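Local coordinates for protein oligogalacturonate lyase (Yersinia enterocolitica subsp. enterocolitica, PDB 3PE7) that probably cleaves oligogalacturonates in the cytoplasm by beta-elimination, using a seven-bladed beta-propeller that carries bound manganese and calcium ions, at residues A[12-17]-A[370-375]; A[41-46]-A[364-369]; A[50-55]-A[61-66]; A[95-100]-A[112-117]. One frame throughout, in Å; residues are numbered along the deposited sequence.

Contact 1 (A[12-17]-A[370-375]); sequences DTYQDA and DVHGKP
Tyr14 and His372 form an offset edge-to-face aromatic pair, the imidazole turning its edge toward the face of the phenol ring. Their planes stand at 76° and the centroids lie 5.9 Å apart. The two side chains reach for each other from opposite directions, and the meeting is confined to their ends: CE1 of His372 comes 3.4 Å from OH of Tyr14 and 4.0 Å from its CZ. Relative to the imidazole, that hydroxyl sits at the edge, in the ring plane. CG of Tyr14 lies between the backbone N and the carbonyl carbon (chi1 56°), which aims the phenol at the loop 370-375.

Both partners belong to one propeller blade, closed by pieces from the two ends of the chain. Strand 12-15 is its outer edge and pairs with 22-25, which in turn lies beside 376-381; residues 370-375 link that strand to 364-369.

Apolar packing backs the histidine: CG1 of Val371 rests over the centre of one imidazole face, 3.5 Å above the plane. Backbone bonding shapes the turn itself, a type I beta turn from Asp370 to Gly373 in which N of Gly373 donates to O of Asp370 over 3.0 Å.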
loop_
_atom_site.group_PDB
_atom_site.type_symbol
_atom_site.label_atom_id
_atom_site.label_comp_id
_atom_site.label_asym_id
_atom_site.label_seq_id
_atom_site.Cartn_x
_atom_site.Cartn_y
_atom_site.Cartn_z
ATOM N N ASP A 12 14.041 19.384 -5.713
ATOM C CA ASP A 12 15.502 19.383 -5.699
ATOM C C ASP A 12 16.065 18.136 -6.379
ATOM O O ASP A 12 15.891 17.007 -5.893
ATOM C CB ASP A 12 16.026 19.531 -4.270
ATOM C CG ASP A 12 15.671 20.881 -3.664
ATOM O OD1 ASP A 12 16.159 21.898 -4.184
ATOM O OD2 ASP A 12 14.917 20.938 -2.685
ATOM N N THR A 13 16.736 18.354 -7.505
ATOM C CA THR A 13 17.195 17.268 -8.375
ATOM C C THR A 13 18.710 17.065 -8.267
ATOM O O THR A 13 19.478 18.037 -8.250
ATOM C CB THR A 13 16.819 17.529 -9.836
ATOM O OG1 THR A 13 15.411 17.758 -9.932
ATOM C CG2 THR A 13 17.185 16.337 -10.722
ATOM N N TYR A 14 19.118 15.803 -8.177
ATOM C CA TYR A 14 20.519 15.420 -7.969
ATOM C C TYR A 14 20.777 14.024 -8.539
ATOM O O TYR A 14 19.896 13.425 -9.154
ATOM C CB TYR A 14 20.865 15.464 -6.472
ATOM C CG TYR A 14 19.977 14.616 -5.597
ATOM C CD1 TYR A 14 18.664 15.019 -5.286
ATOM C CD2 TYR A 14 20.434 13.416 -5.081
ATOM C CE1 TYR A 14 17.859 14.238 -4.492
ATOM C CE2 TYR A 14 19.643 12.646 -4.272
ATOM C CZ TYR A 14 18.354 13.058 -3.987
ATOM O OH TYR A 14 17.561 12.290 -3.178
ATOM N N GLN A 15 21.991 13.521 -8.369
ATOM C CA GLN A 15 22.340 12.201 -8.881
ATOM C C GLN A 15 22.561 11.252 -7.722
ATOM O O GLN A 15 23.257 11.592 -6.769
ATOM C CB GLN A 15 23.636 12.278 -9.696
ATOM C CG GLN A 15 23.469 12.815 -11.090
ATOM C CD GLN A 15 24.770 12.726 -11.870
ATOM O OE1 GLN A 15 25.663 13.564 -11.703
ATOM N NE2 GLN A 15 24.892 11.698 -12.715
ATOM N N ASP A 16 21.990 10.050 -7.810
ATOM C CA ASP A 16 22.197 9.037 -6.771
ATOM C C ASP A 16 23.683 8.740 -6.525
ATOM O O ASP A 16 24.439 8.574 -7.473
ATOM C CB ASP A 16 21.481 7.740 -7.162
ATOM C CG ASP A 16 21.504 6.713 -6.043
ATOM O OD1 ASP A 16 22.461 5.915 -5.974
ATOM O OD2 ASP A 16 20.589 6.746 -5.202
ATOM N N ALA A 17 24.064 8.654 -5.253
ATOM C CA ALA A 17 25.465 8.484 -4.834
ATOM C C ALA A 17 26.103 7.191 -5.333
ATOM O O ALA A 17 27.299 7.155 -5.594
ATOM C CB ALA A 17 25.578 8.574 -3.311
ATOM N N ASP A 370 13.538 9.276 4.871
ATOM C CA ASP A 370 13.968 10.337 5.772
ATOM C C ASP A 370 15.467 10.617 5.703
ATOM O O ASP A 370 16.027 11.200 6.634
ATOM C CB ASP A 370 13.565 10.002 7.222
ATOM C CG ASP A 370 14.340 8.829 7.795
ATOM O OD1 ASP A 370 14.319 8.678 9.033
ATOM O OD2 ASP A 370 14.952 8.060 7.028
ATOM N N VAL A 371 16.117 10.196 4.612
ATOM C CA VAL A 371 17.557 10.394 4.422
ATOM C C VAL A 371 18.035 11.833 4.687
ATOM O O VAL A 371 19.143 12.025 5.200
ATOM C CB VAL A 371 18.021 9.907 3.008
ATOM C CG1 VAL A 371 17.285 10.645 1.884
ATOM C CG2 VAL A 371 19.549 10.010 2.844
ATOM N N HIS A 372 17.203 12.822 4.371
ATOM C CA HIS A 372 17.613 14.221 4.501
ATOM C C HIS A 372 17.030 14.953 5.705
ATOM O O HIS A 372 17.146 16.185 5.805
ATOM C CB HIS A 372 17.311 14.968 3.197
ATOM C CG HIS A 372 17.987 14.367 2.007
ATOM N ND1 HIS A 372 17.318 14.089 0.832
ATOM C CD2 HIS A 372 19.264 13.953 1.824
ATOM C CE1 HIS A 372 18.160 13.548 -0.031
ATOM N NE2 HIS A 372 19.347 13.451 0.547
ATOM N N GLY A 373 16.406 14.199 6.608
ATOM C CA GLY A 373 15.873 14.776 7.841
ATOM C C GLY A 373 14.583 14.093 8.241
ATOM O O GLY A 373 14.592 13.022 8.839
ATOM N N LYS A 374 13.465 14.702 7.886
ATOM C CA LYS A 374 12.175 14.073 8.130
ATOM C C LYS A 374 11.787 13.308 6.861
ATOM O O LYS A 374 12.392 13.523 5.809
ATOM C CB LYS A 374 11.139 15.135 8.490
ATOM C CG LYS A 374 11.465 15.857 9.812
ATOM C CD LYS A 374 10.532 17.022 10.007
ATOM C CE LYS A 374 10.812 17.755 11.302
ATOM N NZ LYS A 374 9.900 18.938 11.373
ATOM N N PRO A 375 10.771 12.436 6.957
ATOM C CA PRO A 375 10.235 11.785 5.758
ATOM C C PRO A 375 9.919 12.780 4.628
ATOM O O PRO A 375 9.351 13.854 4.869
ATOM C CB PRO A 375 8.951 11.138 6.262
ATOM C CG PRO A 375 9.271 10.821 7.710
ATOM C CD PRO A 375 10.061 12.009 8.180
#

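Contact 2 (A[41-46]-A[364-369])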
loop_
_atom_site.group_PDB
_atom_site.type_symbol
_atom_site.label_atom_id
_atom_site.label_comp_id
_atom_site.label_asym_id
_atom_site.label_seq_id
_atom_site.Cartn_x
_atom_site.Cartn_y
_atom_site.Cartn_z
ATOM N N LYS A 41 -4.139 3.932 -5.507
ATOM C CA LYS A 41 -3.891 4.960 -6.529
ATOM C C LYS A 41 -3.562 6.327 -5.932
ATOM O O LYS A 41 -4.349 6.864 -5.134
ATOM C CB LYS A 41 -5.089 5.083 -7.493
ATOM C CG LYS A 41 -4.903 6.178 -8.535
ATOM C CD LYS A 41 -6.116 6.239 -9.469
ATOM C CE LYS A 41 -6.053 7.497 -10.328
ATOM N NZ LYS A 41 -7.248 7.589 -11.247
ATOM N N CYS A 42 -2.389 6.875 -6.303
ATOM C CA CYS A 42 -1.992 8.227 -5.886
ATOM C C CYS A 42 -1.659 9.206 -7.013
ATOM O O CYS A 42 -1.668 10.393 -6.790
ATOM C CB CYS A 42 -0.808 8.207 -4.891
ATOM S SG CYS A 42 0.692 7.375 -5.509
ATOM N N PHE A 43 -1.334 8.694 -8.204
ATOM C CA PHE A 43 -1.137 9.545 -9.364
ATOM C C PHE A 43 -2.428 9.647 -10.156
ATOM O O PHE A 43 -3.121 8.662 -10.302
ATOM C CB PHE A 43 -0.068 8.974 -10.296
ATOM C CG PHE A 43 1.317 9.114 -9.781
ATOM C CD1 PHE A 43 2.023 10.303 -9.955
ATOM C CD2 PHE A 43 1.933 8.031 -9.149
ATOM C CE1 PHE A 43 3.355 10.413 -9.490
ATOM C CE2 PHE A 43 3.232 8.143 -8.656
ATOM C CZ PHE A 43 3.945 9.326 -8.841
ATOM N N THR A 44 -2.732 10.830 -10.684
ATOM C CA THR A 44 -3.833 10.944 -11.653
ATOM C C THR A 44 -3.434 10.177 -12.928
ATOM O O THR A 44 -2.264 9.895 -13.142
ATOM C CB THR A 44 -4.210 12.407 -11.967
ATOM O OG1 THR A 44 -3.058 13.164 -12.359
ATOM C CG2 THR A 44 -4.833 13.052 -10.740
ATOM N N ARG A 45 -4.411 9.842 -13.756
ATOM C CA ARG A 45 -4.146 8.979 -14.919
ATOM C C ARG A 45 -3.080 9.527 -15.866
ATOM O O ARG A 45 -2.294 8.753 -16.423
ATOM C CB ARG A 45 -5.441 8.704 -15.674
ATOM C CG ARG A 45 -6.397 7.808 -14.901
ATOM C CD ARG A 45 -7.777 7.751 -15.597
ATOM N NE ARG A 45 -8.427 9.049 -15.639
ATOM C CZ ARG A 45 -9.613 9.256 -16.207
ATOM N NH1 ARG A 45 -10.266 8.241 -16.765
ATOM N NH2 ARG A 45 -10.135 10.473 -16.224
ATOM N N ASP A 46 -3.035 10.845 -16.033
ATOM C CA ASP A 46 -2.053 11.456 -16.926
ATOM C C ASP A 46 -0.696 11.726 -16.255
ATOM O O ASP A 46 0.196 12.317 -16.858
ATOM C CB ASP A 46 -2.615 12.719 -17.601
ATOM C CG ASP A 46 -2.629 13.936 -16.696
ATOM O OD1 ASP A 46 -2.428 13.813 -15.457
ATOM O OD2 ASP A 46 -2.853 15.045 -17.245
ATOM N N GLN A 364 9.763 6.210 -13.803
ATOM C CA GLN A 364 10.270 6.613 -12.496
ATOM C C GLN A 364 9.668 5.765 -11.392
ATOM O O GLN A 364 8.622 5.165 -11.568
ATOM C CB GLN A 364 9.924 8.064 -12.216
ATOM C CG GLN A 364 10.607 9.048 -13.124
ATOM C CD GLN A 364 10.022 10.406 -12.960
ATOM O OE1 GLN A 364 8.838 10.625 -13.243
ATOM N NE2 GLN A 364 10.826 11.334 -12.478
ATOM N N ILE A 365 10.334 5.731 -10.249
ATOM C CA ILE A 365 9.707 5.173 -9.064
ATOM C C ILE A 365 9.520 6.238 -7.980
ATOM O O ILE A 365 10.384 7.116 -7.781
ATOM C CB ILE A 365 10.467 3.932 -8.528
ATOM C CG1 ILE A 365 11.959 4.211 -8.399
ATOM C CG2 ILE A 365 10.224 2.692 -9.461
ATOM C CD1 ILE A 365 12.711 3.112 -7.631
ATOM N N LEU A 366 8.386 6.161 -7.293
ATOM C CA LEU A 366 8.052 7.081 -6.192
ATOM C C LEU A 366 8.258 6.372 -4.874
ATOM O O LEU A 366 7.796 5.238 -4.698
ATOM C CB LEU A 366 6.588 7.531 -6.289
ATOM C CG LEU A 366 6.072 8.391 -5.111
ATOM C CD1 LEU A 366 6.647 9.792 -5.191
ATOM C CD2 LEU A 366 4.516 8.437 -5.075
ATOM N N PHE A 367 8.922 7.035 -3.934
ATOM C CA PHE A 367 9.143 6.423 -2.614
ATOM C C PHE A 367 9.309 7.475 -1.535
ATOM O O PHE A 367 9.608 8.635 -1.835
ATOM C CB PHE A 367 10.364 5.474 -2.641
ATOM C CG PHE A 367 11.671 6.151 -2.952
ATOM C CD1 PHE A 367 12.542 6.481 -1.916
ATOM C CD2 PHE A 367 12.049 6.442 -4.274
ATOM C CE1 PHE A 367 13.775 7.098 -2.190
ATOM C CE2 PHE A 367 13.282 7.063 -4.553
ATOM C CZ PHE A 367 14.143 7.383 -3.512
ATOM N N THR A 368 9.112 7.063 -0.283
ATOM C CA THR A 368 9.453 7.906 0.891
ATOM C C THR A 368 10.839 7.550 1.457
ATOM O O THR A 368 11.237 6.387 1.483
ATOM C CB THR A 368 8.422 7.721 2.045
ATOM O OG1 THR A 368 7.092 7.901 1.571
ATOM C CG2 THR A 368 8.656 8.713 3.176
ATOM N N SER A 369 11.546 8.567 1.944
ATOM C CA SER A 369 12.723 8.336 2.786
ATOM C C SER A 369 12.915 9.530 3.708
ATOM O O SER A 369 12.508 10.636 3.380
ATOM C CB SER A 369 13.968 8.167 1.921
ATOM O OG SER A 369 15.102 7.956 2.755
#
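An interface between two neighbouring propeller blades is filled here by Cys42 and Phe43 on one side and Leu366 on the other. Residues 41-46 lead into strand 49-54 of the blade built from the early part of the chain, whereas 364-369 is a strand of the blade that joins the two chain ends. The segments are well separated, their closest alpha carbons, of Phe43 and Leu366, lying 10.0 Å apart, and side chains alone span the distance.

Leu366 supplies the projecting group. With CG anti to the backbone N (chi1 174°), the leucine extends into the interface and presents its CD2 methyl to both partners. This methyl lies 3.8 Å from CE2 and 3.9 Å from CZ of Phe43, so one branch meets the far end of the phenyl ring at an oblique approach. The contact is purely apolar, and all three residues are buried; Leu50 of strand 49-54 also packs against each of them. On the backbone of the same leucine, O accepts a hydrogen bond from NH2 of Arg35.

The manganese site lies at a distance: the side chain of Leu366 is about 8 Å from that of the ligand His355 and about 14 Å from the ion. CB of Leu366 also touches the ring, 4.1 Å from CZ of Phe43, while SG of Cys42 reaches the CD2 methyl from 4.0 Å.

Contact 3 (A[50-55]-A[61-66]); sequences LLFGGA and NYYLLD
Phe52 and Tyr63 are paired across an antiparallel beta hairpin of a propeller blade, formed by strands 49-54 and 61-66. Six backbone hydrogen bonds join Leu50 with Leu65, Phe52 with Tyr63 and Gly54 with Asn61, two to each pair. The short axes make an angle of 142°, a marked twist away from exact antiparallel alignment.

On the face carrying Phe52, the principal bump is the CB of Tyr63, set over the phenyl ring 3.8 Å from its centroid in a CH-pi contact. The phenyl is folded across to the other strand because its CG lies between the backbone N and the carbonyl carbon (chi1 75°). CE2 of Phe52 also touches CB of Leu65 at 3.7 Å, so the ring meets the next residue but one along the opposite strand as well. The two aromatic rings, 27° from parallel, are displaced so far that little of one lies over the other.

Gly54 provides the hollow. Having no side chain, it lets the tyrosine ring lie close alongside its backbone, with CD2 of Tyr63 3.7 Å from N of Gly54. On the other face Gly53 is similarly bare opposite Tyr62, and Leu51 fills in diagonally, its CD1 3.6 Å from CD1 of Tyr62.

The loop joining the strands includes Asp57, which binds calcium together with Met1. Close to that end, a water at the edge of the Tyr63 ring, in its plane, donates to O of Gly54 at 3.0 Å and is hydrogen-bonded to OH of Tyr63 at 2.7 Å.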
loop_
_atom_site.group_PDB
_atom_site.type_symbol
_atom_site.label_atom_id
_atom_site.label_comp_id
_atom_site.label_asym_id
_atom_site.label_seq_id
_atom_site.Cartn_x
_atom_site.Cartn_y
_atom_site.Cartn_z
ATOM N N LEU A 50 -0.260 14.363 -7.922
ATOM C CA LEU A 50 0.116 13.314 -6.963
ATOM C C LEU A 50 -0.468 13.572 -5.573
ATOM O O LEU A 50 -0.239 14.618 -4.985
ATOM C CB LEU A 50 1.646 13.207 -6.879
ATOM C CG LEU A 50 2.262 12.289 -5.812
ATOM C CD1 LEU A 50 1.859 10.836 -6.054
ATOM C CD2 LEU A 50 3.776 12.441 -5.773
ATOM N N LEU A 51 -1.224 12.600 -5.078
ATOM C CA LEU A 51 -1.759 12.569 -3.713
ATOM C C LEU A 51 -0.648 12.170 -2.734
ATOM O O LEU A 51 0.069 11.193 -2.976
ATOM C CB LEU A 51 -2.838 11.489 -3.636
ATOM C CG LEU A 51 -3.537 11.314 -2.271
ATOM C CD1 LEU A 51 -4.421 12.523 -1.962
ATOM C CD2 LEU A 51 -4.352 10.027 -2.257
ATOM N N PHE A 52 -0.551 12.900 -1.625
ATOM C CA PHE A 52 0.419 12.574 -0.563
ATOM C C PHE A 52 -0.037 13.096 0.806
ATOM O O PHE A 52 -1.021 13.826 0.922
ATOM C CB PHE A 52 1.833 13.064 -0.918
ATOM C CG PHE A 52 2.034 14.542 -0.783
ATOM C CD1 PHE A 52 2.683 15.049 0.336
ATOM C CD2 PHE A 52 1.587 15.442 -1.777
ATOM C CE1 PHE A 52 2.895 16.427 0.489
ATOM C CE2 PHE A 52 1.788 16.834 -1.644
ATOM C CZ PHE A 52 2.440 17.333 -0.503
ATOM N N GLY A 53 0.673 12.694 1.842
ATOM C CA GLY A 53 0.371 13.157 3.205
ATOM C C GLY A 53 1.479 14.094 3.647
ATOM O O GLY A 53 2.664 13.854 3.363
ATOM N N GLY A 54 1.096 15.191 4.291
ATOM C CA GLY A 54 2.054 16.213 4.717
ATOM C C GLY A 54 1.644 16.844 6.032
ATOM O O GLY A 54 0.476 16.817 6.412
ATOM N N ALA A 55 2.629 17.393 6.741
ATOM C CA ALA A 55 2.395 17.923 8.087
ATOM C C ALA A 55 2.368 19.456 8.162
ATOM O O ALA A 55 2.436 20.007 9.244
ATOM C CB ALA A 55 3.445 17.356 9.057
ATOM N N ASN A 61 -2.109 15.570 7.042
ATOM C CA ASN A 61 -3.310 15.688 6.210
ATOM C C ASN A 61 -2.993 15.343 4.760
ATOM O O ASN A 61 -1.825 15.210 4.390
ATOM C CB ASN A 61 -3.828 17.120 6.242
ATOM C CG ASN A 61 -4.295 17.544 7.632
ATOM O OD1 ASN A 61 -5.258 16.980 8.190
ATOM N ND2 ASN A 61 -3.654 18.549 8.170
ATOM N N TYR A 62 -4.040 15.173 3.941
ATOM C CA TYR A 62 -3.813 14.944 2.509
ATOM C C TYR A 62 -3.594 16.214 1.710
ATOM O O TYR A 62 -4.214 17.250 1.987
ATOM C CB TYR A 62 -4.987 14.162 1.897
ATOM C CG TYR A 62 -4.976 12.701 2.244
ATOM C CD1 TYR A 62 -4.120 11.818 1.576
ATOM C CD2 TYR A 62 -5.824 12.190 3.226
ATOM C CE1 TYR A 62 -4.108 10.452 1.883
ATOM C CE2 TYR A 62 -5.817 10.842 3.533
ATOM C CZ TYR A 62 -4.977 9.987 2.858
ATOM O OH TYR A 62 -4.980 8.664 3.202
ATOM N N TYR A 63 -2.720 16.103 0.700
ATOM C CA TYR A 63 -2.416 17.166 -0.245
ATOM C C TYR A 63 -2.428 16.612 -1.654
ATOM O O TYR A 63 -2.176 15.429 -1.846
ATOM C CB TYR A 63 -1.026 17.756 0.040
ATOM C CG TYR A 63 -0.978 18.502 1.339
ATOM C CD1 TYR A 63 -1.061 19.895 1.371
ATOM C CD2 TYR A 63 -0.867 17.816 2.548
ATOM C CE1 TYR A 63 -1.060 20.587 2.595
ATOM C CE2 TYR A 63 -0.871 18.493 3.767
ATOM C CZ TYR A 63 -0.952 19.880 3.776
ATOM O OH TYR A 63 -0.952 20.547 4.981
ATOM N N LEU A 64 -2.752 17.461 -2.636
ATOM C CA LEU A 64 -2.571 17.084 -4.034
ATOM C C LEU A 64 -1.497 17.972 -4.626
ATOM O O LEU A 64 -1.626 19.210 -4.645
ATOM C CB LEU A 64 -3.890 17.223 -4.828
ATOM C CG LEU A 64 -3.881 16.594 -6.220
ATOM C CD1 LEU A 64 -3.928 15.067 -6.132
ATOM C CD2 LEU A 64 -5.077 17.090 -7.030
ATOM N N LEU A 65 -0.432 17.349 -5.114
ATOM C CA LEU A 65 0.704 18.075 -5.665
ATOM C C LEU A 65 0.597 18.113 -7.193
ATOM O O LEU A 65 0.502 17.055 -7.841
ATOM C CB LEU A 65 2.025 17.399 -5.246
ATOM C CG LEU A 65 3.351 17.888 -5.833
ATOM C CD1 LEU A 65 3.575 19.384 -5.630
ATOM C CD2 LEU A 65 4.518 17.078 -5.249
ATOM N N ASP A 66 0.592 19.325 -7.748
ATOM C CA ASP A 66 0.663 19.509 -9.207
ATOM C C ASP A 66 2.147 19.443 -9.582
ATOM O O ASP A 66 2.926 20.310 -9.203
ATOM C CB ASP A 66 0.040 20.837 -9.635
ATOM C CG ASP A 66 -0.055 20.980 -11.144
ATOM O OD1 ASP A 66 0.943 20.722 -11.850
ATOM O OD2 ASP A 66 -1.135 21.375 -11.633
HETATM O O HOH W 1 -1.199 19.180 7.266
#

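Contact 4 (A[95-100]-A[112-117]); sequences LFYVKD and LEENVV
The Tyr97 ring receives Glu114 at its edge, with OE1 in the ring plane and the carboxylate turned 74° from it. The ring of Phe96 is likewise met at its edge, where CE2 lies 4.4 Å from CG2 of Val117, a loose apolar touch. Each ring has a further aromatic neighbour: Tyr62 of the adjoining blade meets Tyr97 at a steep angle, and Phe87 lies nearly parallel to Phe96.

These residues reach across one strand of a four-stranded propeller blade. Strand 103-108 runs between 94-99 and 114-119, and the axes of the short segments come no closer than 9.2 Å, at 67° to each other. Side chains therefore bridge the intervening strand, Tyr97 with Glu114 over one face of the sheet and Phe96 with Val117 over the other; Val107 lies beneath the first pair.

OH of Tyr97 donates to OE1 of Glu114 over 2.6 Å, and OE1 accepts it through its syn lone pair, on the side of the other carboxylate oxygen. The tyrosine and glutamate side chains cross at about a right angle, the glutamate running extended beyond CG. Lys99 bends at chi3 (-46°) to bring its ammonium to the same oxygen, but NZ stays 3.7 Å from OE1 of Glu114, a long salt bridge.

OE2 of Glu114 forms a salt bridge with Lys3. With a phenol donor, Lys3 and, more distantly, Lys99 around it, the carboxylate is probably kept ionised, and it ties the N-terminal segment to the edge of this blade.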
loop_
_atom_site.group_PDB
_atom_site.type_symbol
_atom_site.label_atom_id
_atom_site.label_comp_id
_atom_site.label_asym_id
_atom_site.label_seq_id
_atom_site.Cartn_x
_atom_site.Cartn_y
_atom_site.Cartn_z
ATOM N N LEU A 95 -11.134 11.855 -3.736
ATOM C CA LEU A 95 -10.260 11.162 -2.794
ATOM C C LEU A 95 -11.128 10.394 -1.802
ATOM O O LEU A 95 -12.098 10.940 -1.283
ATOM C CB LEU A 95 -9.391 12.159 -2.034
ATOM C CG LEU A 95 -8.797 11.743 -0.682
ATOM C CD1 LEU A 95 -7.693 10.686 -0.859
ATOM C CD2 LEU A 95 -8.256 12.993 0.006
ATOM N N PHE A 96 -10.789 9.131 -1.562
ATOM C CA PHE A 96 -11.402 8.343 -0.476
ATOM C C PHE A 96 -10.369 8.110 0.618
ATOM O O PHE A 96 -9.220 7.768 0.328
ATOM C CB PHE A 96 -11.903 6.994 -0.982
ATOM C CG PHE A 96 -13.078 7.100 -1.913
ATOM C CD1 PHE A 96 -12.880 7.263 -3.285
ATOM C CD2 PHE A 96 -14.376 7.034 -1.418
ATOM C CE1 PHE A 96 -13.985 7.362 -4.161
ATOM C CE2 PHE A 96 -15.487 7.119 -2.283
ATOM C CZ PHE A 96 -15.289 7.295 -3.653
ATOM N N TYR A 97 -10.773 8.305 1.875
ATOM C CA TYR A 97 -9.864 8.079 2.996
ATOM C C TYR A 97 -10.676 7.877 4.271
ATOM O O TYR A 97 -11.879 8.139 4.296
ATOM C CB TYR A 97 -8.900 9.272 3.164
ATOM C CG TYR A 97 -9.536 10.474 3.832
ATOM C CD1 TYR A 97 -10.414 11.315 3.135
ATOM C CD2 TYR A 97 -9.264 10.778 5.174
ATOM C CE1 TYR A 97 -10.997 12.428 3.754
ATOM C CE2 TYR A 97 -9.856 11.891 5.794
ATOM C CZ TYR A 97 -10.716 12.702 5.083
ATOM O OH TYR A 97 -11.313 13.794 5.688
ATOM N N VAL A 98 -10.008 7.420 5.324
ATOM C CA VAL A 98 -10.662 7.203 6.619
ATOM C C VAL A 98 -10.277 8.306 7.623
ATOM O O VAL A 98 -9.090 8.613 7.837
ATOM C CB VAL A 98 -10.329 5.829 7.214
ATOM C CG1 VAL A 98 -11.026 5.653 8.593
ATOM C CG2 VAL A 98 -10.742 4.712 6.265
ATOM N N LYS A 99 -11.306 8.888 8.229
ATOM C CA LYS A 99 -11.138 9.927 9.235
ATOM C C LYS A 99 -11.597 9.376 10.580
ATOM O O LYS A 99 -12.628 8.693 10.670
ATOM C CB LYS A 99 -11.956 11.156 8.866
ATOM C CG LYS A 99 -11.471 12.465 9.516
ATOM C CD LYS A 99 -12.577 13.516 9.550
ATOM C CE LYS A 99 -13.326 13.633 8.227
ATOM N NZ LYS A 99 -14.159 14.879 8.115
ATOM N N ASP A 100 -10.801 9.661 11.612
ATOM C CA ASP A 100 -11.102 9.267 12.989
ATOM C C ASP A 100 -11.295 7.773 13.175
ATOM O O ASP A 100 -12.053 7.340 14.048
ATOM C CB ASP A 100 -12.280 10.088 13.545
ATOM C CG ASP A 100 -11.919 11.540 13.739
ATOM O OD1 ASP A 100 -10.780 11.821 14.163
ATOM O OD2 ASP A 100 -12.763 12.410 13.447
ATOM N N LEU A 112 -13.736 20.307 -2.884
ATOM C CA LEU A 112 -13.181 19.877 -1.585
ATOM C C LEU A 112 -14.255 19.592 -0.525
ATOM O O LEU A 112 -13.946 19.372 0.647
ATOM C CB LEU A 112 -12.085 20.832 -1.071
ATOM C CG LEU A 112 -10.888 21.033 -2.007
ATOM C CD1 LEU A 112 -9.927 22.040 -1.440
ATOM C CD2 LEU A 112 -10.179 19.709 -2.300
ATOM N N GLU A 113 -15.515 19.562 -0.953
ATOM C CA GLU A 113 -16.591 19.118 -0.068
ATOM C C GLU A 113 -16.437 17.623 0.255
ATOM O O GLU A 113 -16.047 16.828 -0.610
ATOM C CB GLU A 113 -17.965 19.422 -0.700
ATOM C CG GLU A 113 -18.222 20.930 -0.825
ATOM C CD GLU A 113 -19.436 21.286 -1.662
ATOM O OE1 GLU A 113 -20.180 20.382 -2.099
ATOM O OE2 GLU A 113 -19.660 22.493 -1.872
ATOM N N GLU A 114 -16.714 17.251 1.507
ATOM C CA GLU A 114 -16.627 15.859 1.927
ATOM C C GLU A 114 -17.988 15.268 2.286
ATOM O O GLU A 114 -18.871 15.961 2.784
ATOM C CB GLU A 114 -15.654 15.685 3.118
ATOM C CG GLU A 114 -14.366 16.500 2.993
ATOM C CD GLU A 114 -13.237 15.993 3.881
ATOM O OE1 GLU A 114 -13.363 14.879 4.478
ATOM O OE2 GLU A 114 -12.226 16.724 3.985
ATOM N N ASN A 115 -18.133 13.974 2.057
ATOM C CA ASN A 115 -19.326 13.232 2.449
ATOM C C ASN A 115 -18.893 11.978 3.193
ATOM O O ASN A 115 -17.946 11.296 2.769
ATOM C CB ASN A 115 -20.117 12.841 1.187
ATOM C CG ASN A 115 -21.406 12.131 1.501
ATOM O OD1 ASN A 115 -22.293 12.686 2.167
ATOM N ND2 ASN A 115 -21.538 10.897 1.014
ATOM N N VAL A 116 -19.566 11.642 4.290
ATOM C CA VAL A 116 -19.272 10.344 4.893
ATOM C C VAL A 116 -20.051 9.235 4.186
ATOM O O VAL A 116 -21.286 9.228 4.165
ATOM C CB VAL A 116 -19.311 10.322 6.480
ATOM C CG1 VAL A 116 -20.000 11.496 7.046
ATOM C CG2 VAL A 116 -19.789 8.966 7.041
ATOM N N VAL A 117 -19.312 8.327 3.562
ATOM C CA VAL A 117 -19.929 7.282 2.763
ATOM C C VAL A 117 -20.397 6.136 3.656
ATOM O O VAL A 117 -21.477 5.569 3.444
ATOM C CB VAL A 117 -18.967 6.763 1.664
ATOM C CG1 VAL A 117 -19.561 5.564 0.966
ATOM C CG2 VAL A 117 -18.654 7.876 0.655
#

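Overall arrangement
Contacts 2 and 3 lie in the buried interior, contact 4 is partly buried, and contact 1 sits at the surface. Contacts 1 and 2 share the blade that unites the two chain ends, whereas contacts 3 and 4 lie within successive blades. O of Cys42 lies 2.8 Å from N of Leu51, a probable hydrogen bond between contacts 2 and 3; between contacts 3 and 4, CD2 of Leu51 packs 3.7 Å from CD1 of Leu95. Chemistry follows position: contact 3 pairs adjacent strands through backbone bonds, contact 2 fills a blade interface with apolar groups alone, contact 4 crosses a strand, polar on one face and apolar on the other, and contact 1 rests on two rings.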